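PDB 6ZPW: MgGH51 from Meripilus giganteus, which probably releases terminal alpha-L-arabinofuranosyl residues from arabinose-containing polysaccharides by hydrolysis, as a family GH51 alpha-L-arabinofuranosidase. Local coordinates for residues S561-L566 against T609-A614. Residues are numbered along the deposited sequence; the frame is centred on the assembly and turned at random.
Sequences SLTFQL and TFTYNA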
loop_
_atom_site.group_PDB
_atom_site.type_symbol
_atom_site.label_atom_id
_atom_site.label_comp_id
_atom_site.label_asym_id
_atom_site.label_seq_id
_atom_site.Cartn_x
_atom_site.Cartn_y
_atom_site.Cartn_z
ATOM N N SER A 561 -21.504 -2.743 -30.774
ATOM C CA SER A 561 -21.519 -1.388 -31.355
ATOM C C SER A 561 -22.355 -0.470 -30.461
ATOM O O SER A 561 -23.462 -0.890 -30.009
ATOM C CB SER A 561 -22.016 -1.378 -32.753
ATOM O OG SER A 561 -21.849 -0.045 -33.318
ATOM N N LEU A 562 -21.856 0.742 -30.293
ATOM C CA LEU A 562 -22.582 1.836 -29.604
ATOM C C LEU A 562 -22.718 3.011 -30.566
ATOM O O LEU A 562 -21.750 3.352 -31.257
ATOM C CB LEU A 562 -21.852 2.268 -28.333
ATOM C CG LEU A 562 -21.603 1.158 -27.320
ATOM C CD1 LEU A 562 -20.172 0.684 -27.455
ATOM C CD2 LEU A 562 -21.839 1.640 -25.901
ATOM N N THR A 563 -23.893 3.607 -30.549
ATOM C CA THR A 563 -24.121 4.888 -31.240
ATOM C C THR A 563 -24.370 5.934 -30.142
ATOM O O THR A 563 -25.394 5.827 -29.441
ATOM C CB THR A 563 -25.301 4.820 -32.212
ATOM O OG1 THR A 563 -24.943 3.820 -33.160
ATOM C CG2 THR A 563 -25.561 6.151 -32.882
ATOM N N PHE A 564 -23.459 6.870 -30.016
ATOM C CA PHE A 564 -23.605 7.962 -29.042
ATOM C C PHE A 564 -24.320 9.131 -29.702
ATOM O O PHE A 564 -23.893 9.604 -30.759
ATOM C CB PHE A 564 -22.250 8.379 -28.475
ATOM C CG PHE A 564 -21.599 7.326 -27.615
ATOM C CD1 PHE A 564 -22.048 7.140 -26.313
ATOM C CD2 PHE A 564 -20.655 6.456 -28.125
ATOM C CE1 PHE A 564 -21.497 6.134 -25.524
ATOM C CE2 PHE A 564 -20.081 5.468 -27.327
ATOM C CZ PHE A 564 -20.538 5.294 -26.034
ATOM N N GLN A 565 -25.314 9.612 -29.008
ATOM C CA GLN A 565 -26.105 10.768 -29.456
ATOM C C GLN A 565 -25.821 11.933 -28.508
ATOM O O GLN A 565 -26.222 11.874 -27.304
ATOM C CB GLN A 565 -27.605 10.461 -29.476
ATOM C CG GLN A 565 -27.964 9.408 -30.457
ATOM C CD GLN A 565 -29.455 9.181 -30.536
ATOM O OE1 GLN A 565 -30.165 9.188 -29.536
ATOM N NE2 GLN A 565 -29.878 8.828 -31.724
ATOM N N LEU A 566 -25.162 12.953 -29.015
ATOM C CA LEU A 566 -24.723 14.160 -28.272
ATOM C C LEU A 566 -25.388 15.400 -28.879
ATOM O O LEU A 566 -24.856 16.481 -28.794
ATOM C CB LEU A 566 -23.195 14.275 -28.310
ATOM C CG LEU A 566 -22.391 13.434 -27.315
ATOM C CD1 LEU A 566 -22.563 11.998 -27.504
ATOM C CD2 LEU A 566 -20.927 13.769 -27.375
ATOM N N THR A 609 -23.451 12.829 -33.460
ATOM C CA THR A 609 -23.812 11.411 -33.378
ATOM C C THR A 609 -22.636 10.641 -33.936
ATOM O O THR A 609 -22.150 11.044 -34.986
ATOM C CB THR A 609 -25.129 11.066 -34.088
ATOM O OG1 THR A 609 -26.179 11.918 -33.596
ATOM C CG2 THR A 609 -25.449 9.599 -33.929
ATOM N N PHE A 610 -22.169 9.598 -33.254
ATOM C CA PHE A 610 -21.049 8.793 -33.817
ATOM C C PHE A 610 -21.076 7.391 -33.234
ATOM O O PHE A 610 -21.689 7.168 -32.152
ATOM C CB PHE A 610 -19.697 9.460 -33.552
ATOM C CG PHE A 610 -19.262 9.428 -32.113
ATOM C CD1 PHE A 610 -19.600 10.447 -31.236
ATOM C CD2 PHE A 610 -18.499 8.369 -31.637
ATOM C CE1 PHE A 610 -19.146 10.419 -29.921
ATOM C CE2 PHE A 610 -18.048 8.355 -30.332
ATOM C CZ PHE A 610 -18.395 9.363 -29.484
ATOM N N THR A 611 -20.485 6.463 -33.956
ATOM C CA THR A 611 -20.431 5.060 -33.553
ATOM C C THR A 611 -19.042 4.678 -33.034
ATOM O O THR A 611 -18.017 5.273 -33.405
ATOM C CB THR A 611 -20.812 4.143 -34.717
ATOM O OG1 THR A 611 -19.910 4.389 -35.790
ATOM C CG2 THR A 611 -22.244 4.357 -35.114
ATOM N N TYR A 612 -19.054 3.646 -32.213
ATOM C CA TYR A 612 -17.828 2.998 -31.709
ATOM C C TYR A 612 -18.102 1.514 -31.509
ATOM O O TYR A 612 -19.120 1.129 -30.922
ATOM C CB TYR A 612 -17.364 3.598 -30.392
ATOM C CG TYR A 612 -16.154 2.907 -29.812
ATOM C CD1 TYR A 612 -14.943 2.899 -30.506
ATOM C CD2 TYR A 612 -16.213 2.211 -28.625
ATOM C CE1 TYR A 612 -13.828 2.249 -30.003
ATOM C CE2 TYR A 612 -15.083 1.621 -28.080
ATOM C CZ TYR A 612 -13.909 1.593 -28.789
ATOM O OH TYR A 612 -12.788 0.968 -28.295
ATOM N N ASN A 613 -17.241 0.675 -32.079
ATOM C CA ASN A 613 -17.274 -0.794 -31.886
ATOM C C ASN A 613 -16.379 -1.138 -30.690
ATOM O O ASN A 613 -15.159 -1.016 -30.819
ATOM C CB ASN A 613 -16.852 -1.529 -33.159
ATOM C CG ASN A 613 -17.238 -3.003 -33.081
ATOM O OD1 ASN A 613 -18.214 -3.393 -32.422
ATOM N ND2 ASN A 613 -16.612 -3.839 -33.889
ATOM N N ALA A 614 -17.003 -1.458 -29.561
ATOM C CA ALA A 614 -16.238 -1.839 -28.371
ATOM C C ALA A 614 -15.830 -3.295 -28.479
ATOM O O ALA A 614 -16.693 -4.179 -28.425
ATOM C CB ALA A 614 -17.067 -1.614 -27.119
#
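Phe564 and Phe610 lie opposite one another on an antiparallel strand pair in the C-terminal beta-sandwich of this arabinofuranosidase. Both residues belong to one hydrogen-bonded pair, and their rings meet obliquely, with planes at 36° and centroids 5.5 Å apart. CB of Phe564 lies over one face of the Phe610 ring, 4.3 Å from its centroid and displaced toward the rim, a CH-pi contact; CD2 of Phe564 meets CE2 of Phe610 at 3.9 Å. Phe610 reaches this position because its CG sits between its own backbone N and carbonyl carbon (chi1 71°), which swings the ring toward the neighbouring strand. Along the same face, CD1 of Leu562 touches CB of Ala614 at 3.9 Å, whereas the ring of Tyr612 leads away from the partner strand.

Two reciprocal pairs of backbone bonds set this register: Leu562 and Tyr612 exchange N-H and C=O, as do Phe564 and Phe610. The bond from Leu562 N to Tyr612 O is 2.8 Å long and nearly straight, at 166°. CA-H groups of Thr611 and Thr609 add contacts to the carbonyl oxygens of Leu562 and Phe564.

Strand 609-614 forms one edge of a three-stranded mixed sheet; strand 560-565 is central, its other side bonded to the N-terminal strand 2-4. The aromatic face packs on Ile550 and Ile552 of strand 547-554, in the larger antiparallel sheet, thereby joining the two layers of the sandwich. The hydroxyl of Tyr612 is hydrogen-bonded to OG of Ser620, on strand 618-625 of that same sheet.

The opposite face carries the threonines and is more exposed. Thr563 touches two threonines there: its CG2, anti to the backbone N, meets CG2 of Thr609 at 3.6 Å, while its OG1 lies 3.4 Å from CG2 of Thr611.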